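Local coordinates for protein pyruvate kinase 1 (Trypanosoma brucei brucei, PDB 4KCT) that catalyses the final step of glycolysis, transferring phosphate from phosphoenolpyruvate to ADP to give pyruvate and ATP, and also has an intrinsic decarboxylase activity, at residues S34-A37 and L38-L41; Y60-T63 and T64-V68; T216-Q219 and V220-V223; E313-D316 and V317-V321. One frame throughout, in Å; residues are numbered along the deposited sequence.

Overall arrangement
All four contacts are short runs, about two turns, of helices on the outside of the eight-stranded TIM barrel. Contacts 1 and 2 sit on consecutive helices that pack directly: Leu-38 CD1 lies 3.5 Å from Asn-67 CB, and the centres are about 12 Å apart. Contact 3 lies on the far side of the chain's centre from contacts 1 and 4. Contacts 1, 2 and 3 are partly buried. Contacts 1 and 3 begin at a capped helix end and carry acid-base pairs on their outer sides; contact 2 relies on amides, hydroxyls and a water. Contact 4 is buried: Ser-315 and Asp-316 bond to a second subunit, and Asp-316 also to Arg-263 of the pyruvate pocket.

Contact 1: residues S34-A37 and L38-L41; sequences SVEA and LKNL
Glu-36 and Lys-39 slant across each other on the outer side of this helical turn, and their charged ends form a salt bridge, with Glu-36 OE1 2.7 Å from Lys-39 NZ. As a hydrogen bond the pair is weak, and the glutamate was modelled in two conformations, so this link is doubtful, holding for one of the two conformers. Lys-39 starts with CG beside its own backbone N (chi1 -79°), which lays CG over Val-35 O at 3.5 Å; a bend at chi3 (-55°) then swings the ammonium back toward the glutamate. The stronger partner of NZ is Glu-74 of helix 58-75, by a salt bridge.

Leu-38 leaves the backbone on a different side. Its CG comes within 3.4 Å of Ser-34 O, the carbonyl that also accepts from Leu-38 N at 2.9 Å, and its branches go on to meet Asn-67 and Ala-71 of helix 58-75 and Ile-28 behind. This is the start of helix 35-44, the connecting helix of a beta-alpha-beta crossover between strands 23-27 and 46-52 of the TIM barrel. Ser-34 is its N-cap: OG accepts from Ala-37 N at 3.0 Å (154° at the hydrogen), occupying an amide that the first turn leaves without a helical carbonyl. Asn-40 folds back alongside the backbone, its CB 3.6 Å from Ala-37 O. Leu-41 lays its CB at the same distance from that carbonyl, while its side chain packs against Ile-28, Thr-32 and, on helix 340-356, Asn-341 and Val-344.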
loop_
_atom_site.group_PDB
_atom_site.type_symbol
_atom_site.label_atom_id
_atom_site.label_comp_id
_atom_site.label_asym_id
_atom_site.label_seq_id
_atom_site.Cartn_x
_atom_site.Cartn_y
_atom_site.Cartn_z
ATOM N N SER A 34 -6.647 38.926 -34.915
ATOM C CA SER A 34 -6.488 38.838 -36.358
ATOM C C SER A 34 -6.290 37.376 -36.778
ATOM O O SER A 34 -5.815 36.544 -35.990
ATOM C CB SER A 34 -5.310 39.701 -36.834
ATOM O OG SER A 34 -4.072 39.115 -36.458
ATOM N N VAL A 35 -6.647 37.057 -38.015
ATOM C CA VAL A 35 -6.463 35.697 -38.494
ATOM C C VAL A 35 -4.987 35.279 -38.392
ATOM O O VAL A 35 -4.674 34.146 -38.016
ATOM C CB VAL A 35 -6.970 35.541 -39.937
ATOM C CG1 VAL A 35 -6.587 34.185 -40.504
ATOM C CG2 VAL A 35 -8.484 35.755 -39.978
ATOM N N GLU A 36 -4.082 36.188 -38.731
ATOM C CA GLU A 36 -2.687 35.846 -38.655
ATOM C C GLU A 36 -2.240 35.623 -37.201
ATOM O O GLU A 36 -1.504 34.672 -36.925
ATOM C CB GLU A 36 -1.817 36.879 -39.363
ATOM C CG GLU A 36 -0.711 36.264 -40.212
ATOM C CD GLU A 36 -1.238 35.377 -41.335
ATOM O OE1 GLU A 36 -0.675 34.282 -41.546
ATOM O OE2 GLU A 36 -2.196 35.780 -42.028
ATOM N N ALA A 37 -2.730 36.441 -36.271
ATOM C CA ALA A 37 -2.362 36.254 -34.876
ATOM C C ALA A 37 -2.896 34.917 -34.385
ATOM O O ALA A 37 -2.242 34.233 -33.590
ATOM C CB ALA A 37 -2.888 37.395 -33.996
ATOM N N LEU A 38 -4.116 34.580 -34.795
ATOM C CA LEU A 38 -4.734 33.338 -34.346
ATOM C C LEU A 38 -3.997 32.121 -34.879
ATOM O O LEU A 38 -3.865 31.125 -34.189
ATOM C CB LEU A 38 -6.214 33.283 -34.736
ATOM C CG LEU A 38 -7.115 34.220 -33.900
ATOM C CD1 LEU A 38 -8.480 34.437 -34.555
ATOM C CD2 LEU A 38 -7.258 33.732 -32.462
ATOM N N LYS A 39 -3.560 32.181 -36.136
ATOM C CA LYS A 39 -2.777 31.077 -36.692
ATOM C C LYS A 39 -1.516 30.840 -35.878
ATOM O O LYS A 39 -1.199 29.699 -35.531
ATOM C CB LYS A 39 -2.420 31.330 -38.165
ATOM C CG LYS A 39 -3.581 31.042 -39.114
ATOM C CD LYS A 39 -3.106 30.903 -40.564
ATOM C CE LYS A 39 -2.324 32.107 -40.994
ATOM N NZ LYS A 39 -1.859 31.973 -42.419
ATOM N N ASN A 40 -0.812 31.919 -35.541
ATOM C CA ASN A 40 0.352 31.795 -34.698
ATOM C C ASN A 40 0.031 31.229 -33.313
ATOM O O ASN A 40 0.824 30.471 -32.745
ATOM C CB ASN A 40 1.073 33.129 -34.582
ATOM C CG ASN A 40 1.803 33.504 -35.860
ATOM O OD1 ASN A 40 2.172 32.643 -36.633
ATOM N ND2 ASN A 40 1.989 34.789 -36.082
ATOM N N LEU A 41 -1.069 31.681 -32.723
ATOM C CA LEU A 41 -1.504 31.133 -31.442
ATOM C C LEU A 41 -1.732 29.625 -31.548
ATOM O O LEU A 41 -1.388 28.874 -30.639
ATOM C CB LEU A 41 -2.789 31.803 -30.979
ATOM C CG LEU A 41 -2.757 32.970 -29.991
ATOM C CD1 LEU A 41 -4.088 33.075 -29.232
ATOM C CD2 LEU A 41 -1.587 32.897 -29.013
#

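Contact 2: residues Y60-T63 and T64-V68; sequences YHQT and TINNV
Thr-64 OG1 is gripped from two directions: a water 2.7 Å away links it to His-61 ND1, and Gln-33 of the neighbouring loop hydrogen-bonds to it through NE2 while taking Asn-67 ND2 with its carbonyl O. The water lies at the edge of the imidazole, in its plane and 2.9 Å from ND1, while NE2 of the same ring is bonded to His-55 O. Two hydrogen bonds therefore fix how the ring is rotated. Tyr-60 CD2 sits 3.8 Å above one face of it, toward the rim.

On another side of the helix, Gln-62 and Asn-66 pair their amides. The glutamine begins with CG anti to N (chi1 -177°) and bends at chi2, so that NE2 reaches Asn-66 OD1 at 3.0 Å. The bond is uneven: the acceptor lies in the plane of the glutamine amide, but the donor stands 42° above the asparagine carbonyl plane, off either lone pair.

Thr-63 and Asn-67 run side by side, with Thr-63 CG2 packed 3.5 Å from Asn-67 ND2. Ile-65 turns toward Met-51 and Phe-200, and the polar groups of His-61, Thr-64 and Asn-67 tie helix 58-75, the crossover from strand 46-52 to strand 80-84 of the TIM barrel, to the loops beside it.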
loop_
_atom_site.group_PDB
_atom_site.type_symbol
_atom_site.label_atom_id
_atom_site.label_comp_id
_atom_site.label_asym_id
_atom_site.label_seq_id
_atom_site.Cartn_x
_atom_site.Cartn_y
_atom_site.Cartn_z
ATOM N N TYR A 60 -17.928 42.460 -32.027
ATOM C CA TYR A 60 -16.534 42.152 -31.712
ATOM C C TYR A 60 -16.302 40.621 -31.649
ATOM O O TYR A 60 -15.370 40.078 -32.273
ATOM C CB TYR A 60 -16.128 42.821 -30.387
ATOM C CG TYR A 60 -14.657 42.625 -30.030
ATOM C CD1 TYR A 60 -13.670 43.417 -30.620
ATOM C CD2 TYR A 60 -14.250 41.569 -29.192
ATOM C CE1 TYR A 60 -12.331 43.236 -30.320
ATOM C CE2 TYR A 60 -12.901 41.346 -28.926
ATOM C CZ TYR A 60 -11.947 42.179 -29.494
ATOM O OH TYR A 60 -10.611 41.938 -29.285
ATOM N N HIS A 61 -17.174 39.927 -30.932
ATOM C CA HIS A 61 -17.004 38.497 -30.745
ATOM C C HIS A 61 -17.321 37.726 -31.975
ATOM O O HIS A 61 -16.740 36.679 -32.212
ATOM C CB HIS A 61 -17.835 38.007 -29.571
ATOM C CG HIS A 61 -17.392 38.572 -28.257
ATOM N ND1 HIS A 61 -16.128 38.414 -27.792
ATOM C CD2 HIS A 61 -18.021 39.451 -27.386
ATOM C CE1 HIS A 61 -15.994 39.093 -26.640
ATOM N NE2 HIS A 61 -17.156 39.698 -26.373
ATOM N N GLN A 62 -18.190 38.266 -32.833
ATOM C CA GLN A 62 -18.420 37.639 -34.127
ATOM C C GLN A 62 -17.129 37.600 -34.950
ATOM O O GLN A 62 -16.852 36.617 -35.644
ATOM C CB GLN A 62 -19.516 38.373 -34.926
ATOM C CG GLN A 62 -19.830 37.685 -36.262
ATOM C CD GLN A 62 -20.578 36.379 -36.078
ATOM O OE1 GLN A 62 -21.669 36.363 -35.519
ATOM N NE2 GLN A 62 -19.946 35.259 -36.459
ATOM N N THR A 63 -16.385 38.701 -34.932
ATOM C CA THR A 63 -15.076 38.758 -35.599
ATOM C C THR A 63 -14.139 37.645 -35.085
ATOM O O THR A 63 -13.458 36.973 -35.872
ATOM C CB THR A 63 -14.432 40.157 -35.438
ATOM O OG1 THR A 63 -15.290 41.136 -36.038
ATOM C CG2 THR A 63 -13.064 40.231 -36.112
ATOM N N THR A 64 -14.101 37.464 -33.766
ATOM C CA THR A 64 -13.293 36.398 -33.173
ATOM C C THR A 64 -13.725 35.035 -33.696
ATOM O O THR A 64 -12.916 34.268 -34.186
ATOM C CB THR A 64 -13.378 36.410 -31.627
ATOM O OG1 THR A 64 -12.919 37.683 -31.135
ATOM C CG2 THR A 64 -12.481 35.240 -31.005
ATOM N N ILE A 65 -15.022 34.768 -33.648
ATOM C CA ILE A 65 -15.551 33.527 -34.159
ATOM C C ILE A 65 -15.145 33.303 -35.618
ATOM O O ILE A 65 -14.568 32.236 -35.969
ATOM C CB ILE A 65 -17.084 33.466 -34.010
ATOM C CG1 ILE A 65 -17.444 33.271 -32.534
ATOM C CG2 ILE A 65 -17.668 32.314 -34.861
ATOM C CD1 ILE A 65 -18.919 33.440 -32.245
ATOM N N ASN A 66 -15.372 34.310 -36.463
ATOM C CA ASN A 66 -15.052 34.162 -37.880
ATOM C C ASN A 66 -13.567 33.958 -38.103
ATOM O O ASN A 66 -13.152 33.150 -38.961
ATOM C CB ASN A 66 -15.542 35.376 -38.689
ATOM C CG ASN A 66 -17.056 35.488 -38.706
ATOM O OD1 ASN A 66 -17.764 34.555 -38.328
ATOM N ND2 ASN A 66 -17.553 36.657 -39.066
ATOM N N ASN A 67 -12.760 34.732 -37.389
ATOM C CA ASN A 67 -11.318 34.658 -37.564
ATOM C C ASN A 67 -10.742 33.336 -37.057
ATOM O O ASN A 67 -9.799 32.792 -37.657
ATOM C CB ASN A 67 -10.609 35.870 -36.913
ATOM C CG ASN A 67 -10.843 37.161 -37.690
ATOM O OD1 ASN A 67 -11.540 37.147 -38.672
ATOM N ND2 ASN A 67 -10.323 38.282 -37.197
ATOM N N VAL A 68 -11.292 32.827 -35.949
ATOM C CA VAL A 68 -10.825 31.544 -35.381
ATOM C C VAL A 68 -11.107 30.429 -36.387
ATOM O O VAL A 68 -10.219 29.644 -36.727
ATOM C CB VAL A 68 -11.526 31.196 -34.043
ATOM C CG1 VAL A 68 -11.309 29.718 -33.693
ATOM C CG2 VAL A 68 -11.006 32.080 -32.909
HETATM O O HOH W 1 -13.532 37.457 -28.552
#

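Contact 3: residues T216-Q219 and V220-V223; sequences TAEQ and VREV
Glu-218 sets out with CG anti to its backbone nitrogen (chi1 -172°) and bends at chi2, while Arg-221 starts beside its own N (chi1 -71°) and bends at chi3; the two side chains then cross at about a right angle and meet as a salt bridge. The grip is side-on but falls on a single oxygen. Arg-221 NE stands 3.0 Å from Glu-218 OE2, and NH1 is equally near to that atom. The oxygen sits at the edge of the guanidinium, nearly in its plane, whereas the two nitrogens approach it from one face of the carboxylate, whose plane is turned 57° from that of the guanidinium. Ala-217 O lies over the centre of one guanidinium face, 3.8 Å above it, and Ala-217 CB touches NH2, so the flat group rests on the first turn of the helix.

Glu-222 reaches out on the other side of Glu-218. The two acids approach to 3.9 Å between Glu-218 OE1 and Glu-222 OE2, a proximity that the arginine probably eases. Glu-222 OE1 accepts from a water at 2.7 Å, and that water accepts in turn from Gln-219 NE2 at 3.0 Å; the other end of the glutamine amide, OE1, is held by Arg-215 N.

Thr-216 is the N-cap, its OG1 accepting from Gln-219 N at 3.1 Å. Behind the charged side, Val-220 and Val-223 pack on Ile-236 of barrel strand 235-240, and Ala-217 and Val-220 meet Ala-255 of helix 249-255, a neighbour in the outer helical layer of the TIM barrel.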
loop_
_atom_site.group_PDB
_atom_site.type_symbol
_atom_site.label_atom_id
_atom_site.label_comp_id
_atom_site.label_asym_id
_atom_site.label_seq_id
_atom_site.Cartn_x
_atom_site.Cartn_y
_atom_site.Cartn_z
ATOM N N THR A 216 -24.762 26.648 -7.391
ATOM C CA THR A 216 -25.539 25.428 -7.103
ATOM C C THR A 216 -25.715 24.624 -8.380
ATOM O O THR A 216 -25.658 25.175 -9.490
ATOM C CB THR A 216 -26.979 25.758 -6.588
ATOM O OG1 THR A 216 -27.693 26.432 -7.622
ATOM C CG2 THR A 216 -26.948 26.646 -5.342
ATOM N N ALA A 217 -26.115 23.363 -8.216
ATOM C CA ALA A 217 -26.519 22.534 -9.342
ATOM C C ALA A 217 -27.750 23.103 -10.054
ATOM O O ALA A 217 -27.886 22.962 -11.265
ATOM C CB ALA A 217 -26.788 21.101 -8.887
ATOM N N GLU A 218 -28.669 23.708 -9.304
ATOM C CA GLU A 218 -29.873 24.272 -9.935
ATOM C C GLU A 218 -29.507 25.393 -10.922
ATOM O O GLU A 218 -30.064 25.488 -12.023
ATOM C CB GLU A 218 -30.867 24.771 -8.880
ATOM C CG GLU A 218 -32.213 25.197 -9.455
ATOM C CD GLU A 218 -32.856 24.134 -10.358
ATOM O OE1 GLU A 218 -33.449 24.516 -11.393
ATOM O OE2 GLU A 218 -32.762 22.918 -10.043
ATOM N N GLN A 219 -28.503 26.184 -10.572
ATOM C CA GLN A 219 -28.005 27.184 -11.504
ATOM C C GLN A 219 -27.452 26.590 -12.800
ATOM O O GLN A 219 -27.637 27.170 -13.884
ATOM C CB GLN A 219 -26.947 28.037 -10.837
ATOM C CG GLN A 219 -27.485 28.856 -9.699
ATOM C CD GLN A 219 -26.669 30.088 -9.474
ATOM O OE1 GLN A 219 -25.442 30.048 -9.538
ATOM N NE2 GLN A 219 -27.345 31.220 -9.296
ATOM N N VAL A 220 -26.709 25.487 -12.703
ATOM C CA VAL A 220 -26.262 24.797 -13.931
ATOM C C VAL A 220 -27.453 24.417 -14.819
ATOM O O VAL A 220 -27.437 24.653 -16.032
ATOM C CB VAL A 220 -25.438 23.531 -13.622
ATOM C CG1 VAL A 220 -24.937 22.912 -14.914
ATOM C CG2 VAL A 220 -24.257 23.866 -12.697
ATOM N N ARG A 221 -28.472 23.812 -14.206
ATOM C CA ARG A 221 -29.715 23.461 -14.893
ATOM C C ARG A 221 -30.433 24.645 -15.533
ATOM O O ARG A 221 -30.928 24.534 -16.659
ATOM C CB ARG A 221 -30.668 22.684 -13.953
ATOM C CG ARG A 221 -30.180 21.260 -13.664
ATOM C CD ARG A 221 -31.232 20.416 -12.953
ATOM N NE ARG A 221 -31.375 20.790 -11.545
ATOM C CZ ARG A 221 -30.589 20.339 -10.563
ATOM N NH1 ARG A 221 -30.808 20.727 -9.318
ATOM N NH2 ARG A 221 -29.595 19.479 -10.825
ATOM N N GLU A 222 -30.359 25.809 -14.884
ATOM C CA GLU A 222 -30.905 27.031 -15.470
ATOM C C GLU A 222 -30.135 27.514 -16.672
ATOM O O GLU A 222 -30.741 27.949 -17.654
ATOM C CB GLU A 222 -31.036 28.146 -14.426
ATOM C CG GLU A 222 -32.220 27.912 -13.502
ATOM C CD GLU A 222 -32.104 28.635 -12.170
ATOM O OE1 GLU A 222 -31.189 29.478 -12.007
ATOM O OE2 GLU A 222 -32.944 28.365 -11.283
ATOM N N VAL A 223 -28.801 27.402 -16.633
ATOM C CA VAL A 223 -28.011 27.672 -17.832
ATOM C C VAL A 223 -28.367 26.701 -18.956
ATOM O O VAL A 223 -28.525 27.104 -20.128
ATOM C CB VAL A 223 -26.488 27.625 -17.547
ATOM C CG1 VAL A 223 -25.689 27.727 -18.864
ATOM C CG2 VAL A 223 -26.119 28.770 -16.602
HETATM O O HOH W 2 -30.289 30.926 -9.872
#

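Contact 4: residues E313-D316 and V317-V321; sequences EVSD and VANAV
The flat carboxamide of Asn-319 turns its ND2 end back toward Ser-315, and a water joins the two: it donates to Ser-315 OG at 2.7 Å and accepts from Asn-319 ND2 at 3.1 Å. With chi1 at -79° the asparagine folds over the preceding turn, its CB 3.3 Å from Ser-315 O, the carbonyl that accepts from Asn-319 N at 2.8 Å. The carboxylate of Asp-316 is held at both oxygens by partners beyond this turn, OD2 by a salt bridge with Arg-263 of the pyruvate pocket and OD1 by Ser-315 OG of the second subunit, with the reciprocal bond joining this Ser-315 to Asp-316 of that subunit.

Helix 311-323 is the beta-alpha-beta crossover between strands 293-296 and 327-330 of the TIM barrel, and it also lines a subunit interface, where Asn-319 packs on Asn-319 of the second subunit. Away from that interface, Val-317 lays CG2 3.6 Å from Glu-313 O. Its side chain presses on Met-347 and Ile-350 of helix 340-356, while Ala-318, whose CB lies 3.7 Å from Val-314 O, meets both Ile-350 and Cys-276 of the second subunit.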
loop_
_atom_site.group_PDB
_atom_site.type_symbol
_atom_site.label_atom_id
_atom_site.label_comp_id
_atom_site.label_asym_id
_atom_site.label_seq_id
_atom_site.Cartn_x
_atom_site.Cartn_y
_atom_site.Cartn_z
ATOM N N GLU A 313 5.500 31.647 -11.468
ATOM C CA GLU A 313 4.599 31.363 -12.567
ATOM C C GLU A 313 4.882 30.011 -13.210
ATOM O O GLU A 313 3.957 29.224 -13.512
ATOM C CB GLU A 313 4.630 32.518 -13.592
ATOM C CG GLU A 313 3.796 33.694 -13.097
ATOM C CD GLU A 313 4.160 35.033 -13.734
ATOM O OE1 GLU A 313 5.093 35.084 -14.598
ATOM O OE2 GLU A 313 3.557 36.052 -13.300
ATOM N N VAL A 314 6.147 29.718 -13.432
ATOM C CA VAL A 314 6.484 28.424 -13.962
ATOM C C VAL A 314 5.979 27.328 -13.053
ATOM O O VAL A 314 5.378 26.338 -13.510
ATOM C CB VAL A 314 7.993 28.274 -14.182
ATOM C CG1 VAL A 314 8.325 26.814 -14.480
ATOM C CG2 VAL A 314 8.431 29.170 -15.322
ATOM N N SER A 315 6.188 27.494 -11.752
ATOM C CA SER A 315 5.791 26.448 -10.839
ATOM C C SER A 315 4.250 26.298 -10.735
ATOM O O SER A 315 3.734 25.189 -10.643
ATOM C CB SER A 315 6.450 26.638 -9.487
ATOM O OG SER A 315 5.523 26.924 -8.491
ATOM N N ASP A 316 3.536 27.409 -10.834
ATOM C CA ASP A 316 2.071 27.382 -10.851
ATOM C C ASP A 316 1.552 26.516 -12.012
ATOM O O ASP A 316 0.635 25.684 -11.832
ATOM C CB ASP A 316 1.547 28.822 -11.002
ATOM C CG ASP A 316 0.028 28.929 -10.814
ATOM O OD1 ASP A 316 -0.541 28.277 -9.907
ATOM O OD2 ASP A 316 -0.604 29.648 -11.604
ATOM N N VAL A 317 2.054 26.760 -13.212
ATOM C CA VAL A 317 1.627 25.934 -14.356
ATOM C C VAL A 317 1.969 24.445 -14.138
ATOM O O VAL A 317 1.107 23.557 -14.324
ATOM C CB VAL A 317 2.199 26.463 -15.691
ATOM C CG1 VAL A 317 1.840 25.532 -16.846
ATOM C CG2 VAL A 317 1.671 27.887 -15.969
ATOM N N ALA A 318 3.199 24.164 -13.721
ATOM C CA ALA A 318 3.640 22.771 -13.555
ATOM C C ALA A 318 2.775 22.108 -12.490
ATOM O O ALA A 318 2.336 20.981 -12.644
ATOM C CB ALA A 318 5.124 22.713 -13.153
ATOM N N ASN A 319 2.509 22.823 -11.412
ATOM C CA ASN A 319 1.706 22.237 -10.336
ATOM C C ASN A 319 0.233 22.026 -10.645
ATOM O O ASN A 319 -0.368 21.047 -10.169
ATOM C CB ASN A 319 1.901 23.013 -9.023
ATOM C CG ASN A 319 3.189 22.624 -8.326
ATOM O OD1 ASN A 319 3.438 21.433 -8.114
ATOM N ND2 ASN A 319 4.099 23.586 -8.164
ATOM N N ALA A 320 -0.341 22.888 -11.493
ATOM C CA ALA A 320 -1.713 22.659 -11.992
ATOM C C ALA A 320 -1.769 21.357 -12.804
ATOM O O ALA A 320 -2.669 20.528 -12.613
ATOM C CB ALA A 320 -2.213 23.855 -12.841
ATOM N N VAL A 321 -0.742 21.116 -13.601
ATOM C CA VAL A 321 -0.672 19.861 -14.358
ATOM C C VAL A 321 -0.468 18.639 -13.429
ATOM O O VAL A 321 -1.221 17.647 -13.497
ATOM C CB VAL A 321 0.470 19.913 -15.374
ATOM C CG1 VAL A 321 0.736 18.520 -15.934
ATOM C CG2 VAL A 321 0.121 20.915 -16.481
HETATM O O HOH W 3 2.948 26.448 -7.721
#